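Local structure of EH1AB1 (Metagenome, 6RB0) at residues Ile98-Gly103 against Ile131-Ala136; Gly104-Asn109 against Asp230-Ala235; Leu201-Thr206 against His300-Leu305. The protein probably hydrolyses carboxylic esters as a serine hydrolase of the alpha/beta hydrolase fold, and binds a hexylphosphonate ester at its likely active site. All blocks are in the same frame, centred on the assembly; numbering follows the deposited sequence.

Contact 1: Ile98-Gly103 against Ile131-Ala136. With MHH (methyl hydrogen (R)-hexylphosphonate), chain E.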
loop_
_atom_site.group_PDB
_atom_site.type_symbol
_atom_site.label_atom_id
_atom_site.label_comp_id
_atom_site.label_asym_id
_atom_site.label_seq_id
_atom_site.Cartn_x
_atom_site.Cartn_y
_atom_site.Cartn_z
ATOM N N ILE A 98 -7.913 10.489 12.922
ATOM C CA ILE A 98 -9.252 10.419 13.557
ATOM C C ILE A 98 -9.899 9.113 13.094
ATOM O O ILE A 98 -10.136 8.955 11.882
ATOM C CB ILE A 98 -10.075 11.674 13.224
ATOM C CG1 ILE A 98 -9.366 12.920 13.759
ATOM C CG2 ILE A 98 -11.495 11.545 13.749
ATOM C CD1 ILE A 98 -9.628 14.156 12.964
ATOM N N TYR A 99 -10.118 8.199 14.037
ATOM C CA TYR A 99 -10.544 6.812 13.753
ATOM C C TYR A 99 -12.005 6.625 14.149
ATOM O O TYR A 99 -12.392 6.966 15.283
ATOM C CB TYR A 99 -9.679 5.789 14.486
ATOM C CG TYR A 99 -9.885 4.383 13.976
ATOM C CD1 TYR A 99 -10.777 3.513 14.588
ATOM C CD2 TYR A 99 -9.210 3.934 12.852
ATOM C CE1 TYR A 99 -10.978 2.229 14.109
ATOM C CE2 TYR A 99 -9.394 2.650 12.361
ATOM C CZ TYR A 99 -10.281 1.796 12.992
ATOM O OH TYR A 99 -10.457 0.538 12.499
ATOM N N TYR A 100 -12.769 6.038 13.235
ATOM C CA TYR A 100 -14.189 5.677 13.428
ATOM C C TYR A 100 -14.317 4.151 13.414
ATOM O O TYR A 100 -14.148 3.542 12.336
ATOM C CB TYR A 100 -15.032 6.321 12.333
ATOM C CG TYR A 100 -14.839 7.799 12.143
ATOM C CD1 TYR A 100 -15.312 8.718 13.066
ATOM C CD2 TYR A 100 -14.251 8.288 10.993
ATOM C CE1 TYR A 100 -15.167 10.083 12.868
ATOM C CE2 TYR A 100 -14.093 9.651 10.780
ATOM C CZ TYR A 100 -14.549 10.551 11.723
ATOM O OH TYR A 100 -14.395 11.889 11.511
ATOM N N HIS A 101 -14.619 3.560 14.572
ATOM C CA HIS A 101 -14.839 2.099 14.735
ATOM C C HIS A 101 -15.944 1.623 13.783
ATOM O O HIS A 101 -16.824 2.425 13.435
ATOM C CB HIS A 101 -15.179 1.738 16.194
ATOM C CG HIS A 101 -16.545 2.158 16.621
ATOM N ND1 HIS A 101 -17.678 1.435 16.289
ATOM C CD2 HIS A 101 -16.966 3.222 17.341
ATOM C CE1 HIS A 101 -18.737 2.038 16.792
ATOM N NE2 HIS A 101 -18.330 3.132 17.445
ATOM N N GLY A 102 -15.892 0.351 13.392
ATOM C CA GLY A 102 -16.980 -0.324 12.664
ATOM C C GLY A 102 -18.025 -0.888 13.608
ATOM O O GLY A 102 -17.860 -0.760 14.840
ATOM N N GLY A 103 -19.050 -1.517 13.029
ATOM C CA GLY A 103 -20.183 -2.144 13.736
ATOM C C GLY A 103 -21.527 -1.748 13.140
ATOM O O GLY A 103 -22.497 -1.619 13.906
ATOM N N ILE A 131 -13.253 7.896 17.979
ATOM C CA ILE A 131 -14.484 8.708 18.181
ATOM C C ILE A 131 -15.623 7.772 18.566
ATOM O O ILE A 131 -15.772 6.716 17.925
ATOM C CB ILE A 131 -14.795 9.526 16.917
ATOM C CG1 ILE A 131 -13.617 10.429 16.544
ATOM C CG2 ILE A 131 -16.091 10.301 17.076
ATOM C CD1 ILE A 131 -13.261 11.460 17.593
ATOM N N ASP A 132 -16.368 8.164 19.594
ATOM C CA ASP A 132 -17.548 7.431 20.107
ATOM C C ASP A 132 -18.785 8.149 19.561
ATOM O O ASP A 132 -19.367 8.988 20.265
ATOM C CB ASP A 132 -17.500 7.326 21.628
ATOM C CG ASP A 132 -18.446 6.278 22.194
ATOM O OD1 ASP A 132 -18.375 5.107 21.735
ATOM O OD2 ASP A 132 -19.240 6.634 23.093
ATOM N N TYR A 133 -19.109 7.875 18.302
ATOM C CA TYR A 133 -20.223 8.539 17.580
ATOM C C TYR A 133 -21.533 7.880 18.016
ATOM O O TYR A 133 -21.507 6.733 18.494
ATOM C CB TYR A 133 -19.980 8.488 16.073
ATOM C CG TYR A 133 -19.773 7.107 15.504
ATOM C CD1 TYR A 133 -18.500 6.600 15.265
ATOM C CD2 TYR A 133 -20.857 6.312 15.173
ATOM C CE1 TYR A 133 -18.311 5.329 14.741
ATOM C CE2 TYR A 133 -20.684 5.048 14.632
ATOM C CZ TYR A 133 -19.409 4.556 14.404
ATOM O OH TYR A 133 -19.256 3.314 13.861
ATOM N N ARG A 134 -22.645 8.592 17.856
ATOM C CA ARG A 134 -23.994 8.078 18.213
ATOM C C ARG A 134 -24.322 6.890 17.304
ATOM O O ARG A 134 -23.930 6.903 16.118
ATOM C CB ARG A 134 -25.059 9.172 18.110
ATOM C CG ARG A 134 -25.095 10.117 19.304
ATOM C CD ARG A 134 -26.090 11.229 19.051
ATOM N NE ARG A 134 -25.696 11.974 17.857
ATOM C CZ ARG A 134 -26.525 12.655 17.071
ATOM N NH1 ARG A 134 -27.817 12.707 17.355
ATOM N NH2 ARG A 134 -26.057 13.286 16.004
ATOM N N LEU A 135 -24.990 5.891 17.874
ATOM C CA LEU A 135 -25.306 4.611 17.207
ATOM C C LEU A 135 -26.821 4.495 17.005
ATOM O O LEU A 135 -27.595 5.023 17.835
ATOM C CB LEU A 135 -24.774 3.466 18.072
ATOM C CG LEU A 135 -23.257 3.415 18.257
ATOM C CD1 LEU A 135 -22.876 2.387 19.310
ATOM C CD2 LEU A 135 -22.562 3.104 16.942
ATOM N N ALA A 136 -27.197 3.839 15.909
ATOM C CA ALA A 136 -28.545 3.288 15.649
ATOM C C ALA A 136 -28.743 2.066 16.543
ATOM O O ALA A 136 -27.769 1.433 16.931
ATOM C CB ALA A 136 -28.663 2.921 14.183
HETATM C C1 MHH E . -20.245 -3.524 8.300
HETATM C C2 MHH E . -21.689 -3.041 8.172
HETATM C C3 MHH E . -21.879 -1.978 7.084
HETATM C C7 MHH E . -18.179 -5.154 11.127
HETATM P P MHH E . -19.179 -3.045 9.701
HETATM O O1 MHH E . -19.284 -4.374 10.679
HETATM O O2 MHH E . -19.423 -1.704 10.351
HETATM C C4 MHH E . -22.905 -0.898 7.455
HETATM C C5 MHH E . -24.085 -0.812 6.489
HETATM C C6 MHH E . -24.400 0.642 6.179
HETATM O O HOH W 1 -14.086 4.909 17.131
HETATM O O HOH W 2 -19.735 4.879 18.981
#
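H101 and Y133 hold each other in two ways: the tyrosine OH donates to the backbone O of H101 at 2.6 Å, and the two rings form an offset stack with centroids 4.4 Å apart and planes at 11°. The OH approaches that carbonyl from 34° out of its plane and, from the same position, lies over the rim of the imidazole face. A tyrosine suits the place because it supplies a flat apolar surface and a donor together. In the imidazole plane, ND1 of H101 gives an almost straight bond, 2.6 Å long, to O of G102. With CG set between its own N and C (chi1 72°), the imidazole is folded back toward this next peptide. The far nitrogen, NE2, meets water 2 at 2.7 Å, and that water also donates to D132 OD1 and to the Y133 carbonyl. CD2 of L135 touches the edge of the imidazole.

Further out, the two strands run alongside, with I131 N bonded to Y99 O at 3.0 Å. Where they splay apart, water 1 bridges Y99 O, H101 N and I131 O. On the face covered by helix 143-157, I131 packs its CG1 against I98 CG2 at 3.7 Å and its CB beside the Y100 ring, branched side chains suiting the close packing there.

A phenylalanine in place of H101 would probably leave G102 O without the ND1 donor and its peptide freer to turn. That peptide matters because its other end, G103 N, donates to O2 of the phosphonate at 2.7 Å. By gripping the carbonyl, H101 probably helps fix the direction of the N-H and is likely to polarise it, as the histidine of an HGGG motif should in an oxyanion hole.

Contact 2: Gly104-Asn109 against Asp230-Ala235. With MHH (methyl hydrogen (R)-hexylphosphonate), chain E.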
loop_
_atom_site.group_PDB
_atom_site.type_symbol
_atom_site.label_atom_id
_atom_site.label_comp_id
_atom_site.label_asym_id
_atom_site.label_seq_id
_atom_site.Cartn_x
_atom_site.Cartn_y
_atom_site.Cartn_z
ATOM N N GLY A 104 -21.577 -1.538 11.824
ATOM C CA GLY A 104 -22.809 -1.324 11.045
ATOM C C GLY A 104 -23.582 -0.110 11.507
ATOM O O GLY A 104 -24.771 -0.032 11.191
ATOM N N PHE A 105 -22.919 0.804 12.219
ATOM C CA PHE A 105 -23.529 2.014 12.821
ATOM C C PHE A 105 -24.436 1.627 13.984
ATOM O O PHE A 105 -25.235 2.478 14.415
ATOM C CB PHE A 105 -24.333 2.783 11.773
ATOM C CG PHE A 105 -23.488 3.313 10.648
ATOM C CD1 PHE A 105 -22.601 4.357 10.864
ATOM C CD2 PHE A 105 -23.572 2.759 9.382
ATOM C CE1 PHE A 105 -21.817 4.842 9.829
ATOM C CE2 PHE A 105 -22.796 3.252 8.343
ATOM C CZ PHE A 105 -21.921 4.294 8.567
ATOM N N VAL A 106 -24.305 0.401 14.487
ATOM C CA VAL A 106 -25.183 -0.117 15.574
ATOM C C VAL A 106 -24.335 -0.536 16.780
ATOM O O VAL A 106 -24.742 -0.239 17.911
ATOM C CB VAL A 106 -26.053 -1.274 15.050
ATOM C CG1 VAL A 106 -26.871 -1.925 16.154
ATOM C CG2 VAL A 106 -26.955 -0.801 13.921
ATOM N N ILE A 107 -23.237 -1.248 16.545
ATOM C CA ILE A 107 -22.377 -1.816 17.620
ATOM C C ILE A 107 -20.972 -1.238 17.472
ATOM O O ILE A 107 -20.737 -0.462 16.520
ATOM C CB ILE A 107 -22.355 -3.353 17.570
ATOM C CG1 ILE A 107 -21.591 -3.852 16.342
ATOM C CG2 ILE A 107 -23.772 -3.895 17.640
ATOM C CD1 ILE A 107 -21.629 -5.336 16.130
ATOM N N GLY A 108 -20.092 -1.642 18.386
ATOM C CA GLY A 108 -18.730 -1.115 18.512
ATOM C C GLY A 108 -18.726 0.156 19.329
ATOM O O GLY A 108 -19.799 0.769 19.507
ATOM N N ASN A 109 -17.541 0.538 19.788
ATOM C CA ASN A 109 -17.292 1.781 20.555
ATOM C C ASN A 109 -15.777 1.913 20.663
ATOM O O ASN A 109 -15.072 1.142 20.003
ATOM C CB ASN A 109 -18.021 1.769 21.903
ATOM C CG ASN A 109 -17.759 0.505 22.688
ATOM O OD1 ASN A 109 -16.602 0.138 22.912
ATOM N ND2 ASN A 109 -18.822 -0.185 23.077
ATOM N N ASP A 230 -28.854 -6.835 7.191
ATOM C CA ASP A 230 -30.292 -6.440 7.229
ATOM C C ASP A 230 -30.674 -5.980 8.645
ATOM O O ASP A 230 -31.399 -4.974 8.768
ATOM C CB ASP A 230 -31.187 -7.565 6.704
ATOM C CG ASP A 230 -31.014 -7.818 5.213
ATOM O OD1 ASP A 230 -30.364 -6.984 4.546
ATOM O OD2 ASP A 230 -31.508 -8.853 4.732
ATOM N N TRP A 231 -30.207 -6.698 9.666
ATOM C CA TRP A 231 -30.356 -6.352 11.108
ATOM C C TRP A 231 -29.745 -4.973 11.369
ATOM O O TRP A 231 -30.414 -4.155 12.009
ATOM C CB TRP A 231 -29.693 -7.439 11.958
ATOM C CG TRP A 231 -29.845 -7.330 13.440
ATOM C CD1 TRP A 231 -30.880 -7.796 14.197
ATOM C CD2 TRP A 231 -28.876 -6.802 14.365
ATOM N NE1 TRP A 231 -30.632 -7.574 15.527
ATOM C CE2 TRP A 231 -29.412 -6.962 15.662
ATOM C CE3 TRP A 231 -27.624 -6.195 14.227
ATOM C CZ2 TRP A 231 -28.732 -6.545 16.803
ATOM C CZ3 TRP A 231 -26.958 -5.773 15.357
ATOM C CH2 TRP A 231 -27.505 -5.948 16.627
ATOM N N PHE A 232 -28.532 -4.717 10.876
ATOM C CA PHE A 232 -27.892 -3.380 10.966
ATOM C C PHE A 232 -28.756 -2.367 10.216
ATOM O O PHE A 232 -29.050 -1.294 10.768
ATOM C CB PHE A 232 -26.481 -3.369 10.384
ATOM C CG PHE A 232 -25.439 -4.084 11.198
ATOM C CD1 PHE A 232 -25.287 -3.832 12.551
ATOM C CD2 PHE A 232 -24.566 -4.973 10.593
ATOM C CE1 PHE A 232 -24.313 -4.483 13.294
ATOM C CE2 PHE A 232 -23.592 -5.628 11.335
ATOM C CZ PHE A 232 -23.473 -5.389 12.686
ATOM N N TRP A 233 -29.144 -2.717 8.988
ATOM C CA TRP A 233 -29.889 -1.830 8.057
ATOM C C TRP A 233 -31.225 -1.390 8.678
ATOM O O TRP A 233 -31.515 -0.182 8.634
ATOM C CB TRP A 233 -30.103 -2.529 6.712
ATOM C CG TRP A 233 -30.476 -1.566 5.638
ATOM C CD1 TRP A 233 -31.713 -1.342 5.105
ATOM C CD2 TRP A 233 -29.584 -0.634 5.013
ATOM N NE1 TRP A 233 -31.646 -0.343 4.174
ATOM C CE2 TRP A 233 -30.354 0.108 4.092
ATOM C CE3 TRP A 233 -28.217 -0.362 5.133
ATOM C CZ2 TRP A 233 -29.792 1.105 3.298
ATOM C CZ3 TRP A 233 -27.665 0.627 4.349
ATOM C CH2 TRP A 233 -28.444 1.346 3.442
ATOM N N GLU A 234 -32.003 -2.328 9.236
ATOM C CA GLU A 234 -33.350 -2.029 9.798
ATOM C C GLU A 234 -33.200 -1.028 10.957
ATOM O O GLU A 234 -34.103 -0.186 11.091
ATOM C CB GLU A 234 -34.134 -3.299 10.155
ATOM C CG GLU A 234 -33.527 -4.163 11.253
ATOM C CD GLU A 234 -34.468 -5.181 11.890
ATOM O OE1 GLU A 234 -35.685 -4.904 11.949
ATOM O OE2 GLU A 234 -33.977 -6.251 12.336
ATOM N N ALA A 235 -32.101 -1.081 11.725
ATOM C CA ALA A 235 -31.814 -0.136 12.839
ATOM C C ALA A 235 -31.394 1.241 12.297
ATOM O O ALA A 235 -31.876 2.265 12.818
ATOM C CB ALA A 235 -30.743 -0.693 13.756
HETATM C C1 MHH E . -20.245 -3.524 8.300
HETATM C C2 MHH E . -21.689 -3.041 8.172
HETATM C C3 MHH E . -21.879 -1.978 7.084
HETATM C C7 MHH E . -18.179 -5.154 11.127
HETATM P P MHH E . -19.179 -3.045 9.701
HETATM O O1 MHH E . -19.284 -4.374 10.679
HETATM O O2 MHH E . -19.423 -1.704 10.351
HETATM C C4 MHH E . -22.905 -0.898 7.455
HETATM C C5 MHH E . -24.085 -0.812 6.489
HETATM C C6 MHH E . -24.400 0.642 6.179
#
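G104, packed against F232 of helix 226-236, gives its N-H to the phosphonate oxygen O2 in a short bond of 2.6 Å that is nearly straight at 170°. O2 also accepts from G103 N, and A176 N gives the ligand a further bond. The same glycine offers its CA to the F232 ring in a CH-pi contact, 3.9 Å from the centroid and over the face. Glycine fits twice over: its positive phi is easy without a side chain, and a CB here would run into F232 CG.

The edge of the F232 ring is occupied by the next residues of the loop. V106 brings CB to CD1 at 3.7 Å, while I107 puts CD1 in the ring plane beside CZ at 3.9 Å. V106 then spreads its two methyls along the helix. With CG1 anti to its own N (chi1 174°), that methyl reaches W231 CZ3, and CG2 turns to A235 CB at 3.8 Å, where a small alanine lets helix and loop come close. W231 presents the benzo end of its indole; its NE1 is bonded to L41 O, and its ring stacks on H43 of helix 43-57.

On the ligand side, the hexyl tail passes the F232 ring with C2 nearest it and ends between two ring edges. Its terminal C6 lies 3.7 Å from W233 CZ3 and 3.8 Å from F105 CE2, in or near the plane of each ring.

All the interactions joining loop to helix are apolar, so the polar chemistry is left to the backbone. One glycine supplies an N-H of what is probably the oxyanion hole while aromatic side chains line the way for an alkyl chain, which is consistent with a site that receives the acyl part of a hydrophobic ester.

Contact 3: Leu201-Thr206 against His300-Leu305. With MHH (methyl hydrogen (R)-hexylphosphonate), chain E.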
loop_
_atom_site.group_PDB
_atom_site.type_symbol
_atom_site.label_atom_id
_atom_site.label_comp_id
_atom_site.label_asym_id
_atom_site.label_seq_id
_atom_site.Cartn_x
_atom_site.Cartn_y
_atom_site.Cartn_z
ATOM N N LEU A 201 -9.347 3.754 4.567
ATOM C CA LEU A 201 -10.641 3.035 4.427
ATOM C C LEU A 201 -10.419 1.527 4.559
ATOM O O LEU A 201 -9.935 0.899 3.614
ATOM C CB LEU A 201 -11.266 3.393 3.080
ATOM C CG LEU A 201 -11.237 4.878 2.720
ATOM C CD1 LEU A 201 -11.986 5.108 1.418
ATOM C CD2 LEU A 201 -11.820 5.740 3.839
ATOM N N ILE A 202 -10.756 0.970 5.717
ATOM C CA ILE A 202 -10.605 -0.483 5.990
ATOM C C ILE A 202 -11.935 -1.171 5.663
ATOM O O ILE A 202 -12.923 -0.911 6.353
ATOM C CB ILE A 202 -10.140 -0.707 7.434
ATOM C CG1 ILE A 202 -8.917 0.153 7.772
ATOM C CG2 ILE A 202 -9.880 -2.184 7.671
ATOM C CD1 ILE A 202 -7.718 -0.084 6.864
ATOM N N TYR A 203 -11.939 -2.000 4.617
ATOM C CA TYR A 203 -13.133 -2.706 4.083
ATOM C C TYR A 203 -14.388 -1.869 4.318
ATOM O O TYR A 203 -15.329 -2.289 4.996
ATOM C CB TYR A 203 -13.254 -4.135 4.623
ATOM C CG TYR A 203 -12.869 -4.436 6.048
ATOM C CD1 TYR A 203 -13.626 -4.004 7.132
ATOM C CD2 TYR A 203 -11.809 -5.286 6.306
ATOM C CE1 TYR A 203 -13.296 -4.356 8.433
ATOM C CE2 TYR A 203 -11.464 -5.648 7.597
ATOM C CZ TYR A 203 -12.207 -5.183 8.664
ATOM O OH TYR A 203 -11.845 -5.556 9.926
ATOM N N PRO A 204 -14.455 -0.668 3.708
ATOM C CA PRO A 204 -15.616 0.201 3.867
ATOM C C PRO A 204 -16.817 -0.360 3.102
ATOM O O PRO A 204 -16.615 -1.084 2.140
ATOM C CB PRO A 204 -15.142 1.525 3.253
ATOM C CG PRO A 204 -14.168 1.090 2.175
ATOM C CD PRO A 204 -13.461 -0.115 2.773
ATOM N N ALA A 205 -18.022 -0.046 3.580
ATOM C CA ALA A 205 -19.283 -0.084 2.801
ATOM C C ALA A 205 -19.380 1.216 1.997
ATOM O O ALA A 205 -19.385 2.280 2.631
ATOM C CB ALA A 205 -20.460 -0.219 3.729
ATOM N N THR A 206 -19.422 1.151 0.665
ATOM C CA THR A 206 -19.360 2.359 -0.202
ATOM C C THR A 206 -20.605 2.469 -1.083
ATOM O O THR A 206 -20.778 3.539 -1.711
ATOM C CB THR A 206 -18.099 2.348 -1.073
ATOM O OG1 THR A 206 -18.247 1.276 -2.003
ATOM C CG2 THR A 206 -16.827 2.183 -0.271
ATOM N N HIS A 300 -14.295 -10.216 6.399
ATOM C CA HIS A 300 -14.699 -8.940 7.030
ATOM C C HIS A 300 -14.484 -9.021 8.543
ATOM O O HIS A 300 -14.931 -10.019 9.135
ATOM C CB HIS A 300 -16.167 -8.676 6.737
ATOM C CG HIS A 300 -16.530 -7.275 7.038
ATOM N ND1 HIS A 300 -16.228 -6.260 6.167
ATOM C CD2 HIS A 300 -17.102 -6.713 8.121
ATOM C CE1 HIS A 300 -16.634 -5.123 6.679
ATOM N NE2 HIS A 300 -17.177 -5.374 7.878
ATOM N N GLY A 301 -13.847 -8.009 9.143
ATOM C CA GLY A 301 -13.642 -7.919 10.602
ATOM C C GLY A 301 -12.225 -8.269 11.025
ATOM O O GLY A 301 -11.883 -7.992 12.174
ATOM N N PHE A 302 -11.401 -8.822 10.136
ATOM C CA PHE A 302 -10.086 -9.403 10.515
ATOM C C PHE A 302 -9.153 -8.317 11.068
ATOM O O PHE A 302 -8.245 -8.646 11.843
ATOM C CB PHE A 302 -9.464 -10.149 9.336
ATOM C CG PHE A 302 -8.718 -9.313 8.331
ATOM C CD1 PHE A 302 -9.391 -8.573 7.372
ATOM C CD2 PHE A 302 -7.334 -9.329 8.298
ATOM C CE1 PHE A 302 -8.698 -7.828 6.430
ATOM C CE2 PHE A 302 -6.637 -8.585 7.358
ATOM C CZ PHE A 302 -7.321 -7.838 6.422
ATOM N N PHE A 303 -9.372 -7.061 10.687
ATOM C CA PHE A 303 -8.542 -5.898 11.086
ATOM C C PHE A 303 -8.604 -5.687 12.603
ATOM O O PHE A 303 -7.632 -5.132 13.176
ATOM C CB PHE A 303 -9.046 -4.652 10.364
ATOM C CG PHE A 303 -8.129 -3.461 10.389
ATOM C CD1 PHE A 303 -8.357 -2.408 11.258
ATOM C CD2 PHE A 303 -7.071 -3.373 9.504
ATOM C CE1 PHE A 303 -7.529 -1.301 11.253
ATOM C CE2 PHE A 303 -6.250 -2.259 9.496
ATOM C CZ PHE A 303 -6.482 -1.227 10.369
ATOM N N SER A 304 -9.710 -6.087 13.232
ATOM C CA SER A 304 -9.920 -5.928 14.692
ATOM C C SER A 304 -10.065 -7.280 15.408
ATOM O O SER A 304 -10.007 -7.261 16.636
ATOM C CB SER A 304 -11.085 -5.011 14.976
ATOM O OG SER A 304 -12.273 -5.462 14.340
ATOM N N LEU A 305 -10.184 -8.411 14.702
ATOM C CA LEU A 305 -10.256 -9.768 15.329
ATOM C C LEU A 305 -8.854 -10.363 15.456
ATOM O O LEU A 305 -8.669 -11.532 15.098
ATOM C CB LEU A 305 -11.135 -10.695 14.489
ATOM C CG LEU A 305 -12.628 -10.406 14.548
ATOM C CD1 LEU A 305 -13.349 -11.142 13.425
ATOM C CD2 LEU A 305 -13.194 -10.782 15.911
HETATM C C1 MHH E . -20.245 -3.524 8.300
HETATM C C2 MHH E . -21.689 -3.041 8.172
HETATM C C3 MHH E . -21.879 -1.978 7.084
HETATM C C7 MHH E . -18.179 -5.154 11.127
HETATM P P MHH E . -19.179 -3.045 9.701
HETATM O O1 MHH E . -19.284 -4.374 10.679
HETATM O O2 MHH E . -19.423 -1.704 10.351
HETATM C C4 MHH E . -22.905 -0.898 7.455
HETATM C C5 MHH E . -24.085 -0.812 6.489
HETATM C C6 MHH E . -24.400 0.642 6.179
HETATM O O HOH W 3 -12.902 -4.494 11.961
#
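I202 and F303 form the apolar centre, the isoleucine methyl CG2 resting over the phenylalanine face 3.7 Å from the ring centroid. F303 sends CG anti to its backbone N (chi1 -166°), which carries the ring across I202 and brings CZ and CE2 against CG1 and CD1 as well. The same CG2 also sits over the middle of the Y203 ring, so one branched side chain at the end of strand 198-202 serves two aromatic faces.

Around this core Y203 gathers an aromatic cluster. Its CE2 touches F302 CD1 at 3.6 Å, and on another flank the H300 ring leans obliquely against it, planes at 49° and CE1 only 3.2 Å from Y203 CD1.

The polar edge begins at the Y203 hydroxyl, which accepts a somewhat bent bond from F303 N (3.0 Å, 140°). Water 3 lies 2.5 Å from that OH and 2.6 Å from S304 OG, linking the two side chains. A tyrosine thus packs as a ring yet holds the turn by its tip. The turn itself closes on G301 O, which receives both S304 N and L305 N; at G301 a CB would jam against the preceding carbonyl.

H300 has its ND1 bonded to D270 and its NE2 to S175 OG, and NE2 lies 3.4 Å from the phosphonate methoxy carbon C7. S175 lies in a GxSxG sequence that fits a nucleophile elbow, and the geometry is consistent with the Ser-His-Asp catalytic triad of alpha/beta hydrolases, with the histidine on the loop after the last strand.

In the fold
The three contacts surround one bound phosphonate. Contacts 1 and 2 share a continuous chain, 98-109, whose glycines offer successive N-H groups to the same phosphonate oxygen; their centres are about 11 Å apart, and a probable hydrogen bond of 2.8 Å from A136 N to F105 O ties them again. Contact 3 brings the probable catalytic histidine from a loop nearly 200 residues later. It meets contact 1 where Y99 OH packs against F303 CE1 at 3.7 Å, but comes no nearer than about 6 Å to contact 2, the phosphonate touching both. The likely oxyanion hole, the apolar wall along the hexyl tail and the probable triad histidine thus meet around one ester-like ligand.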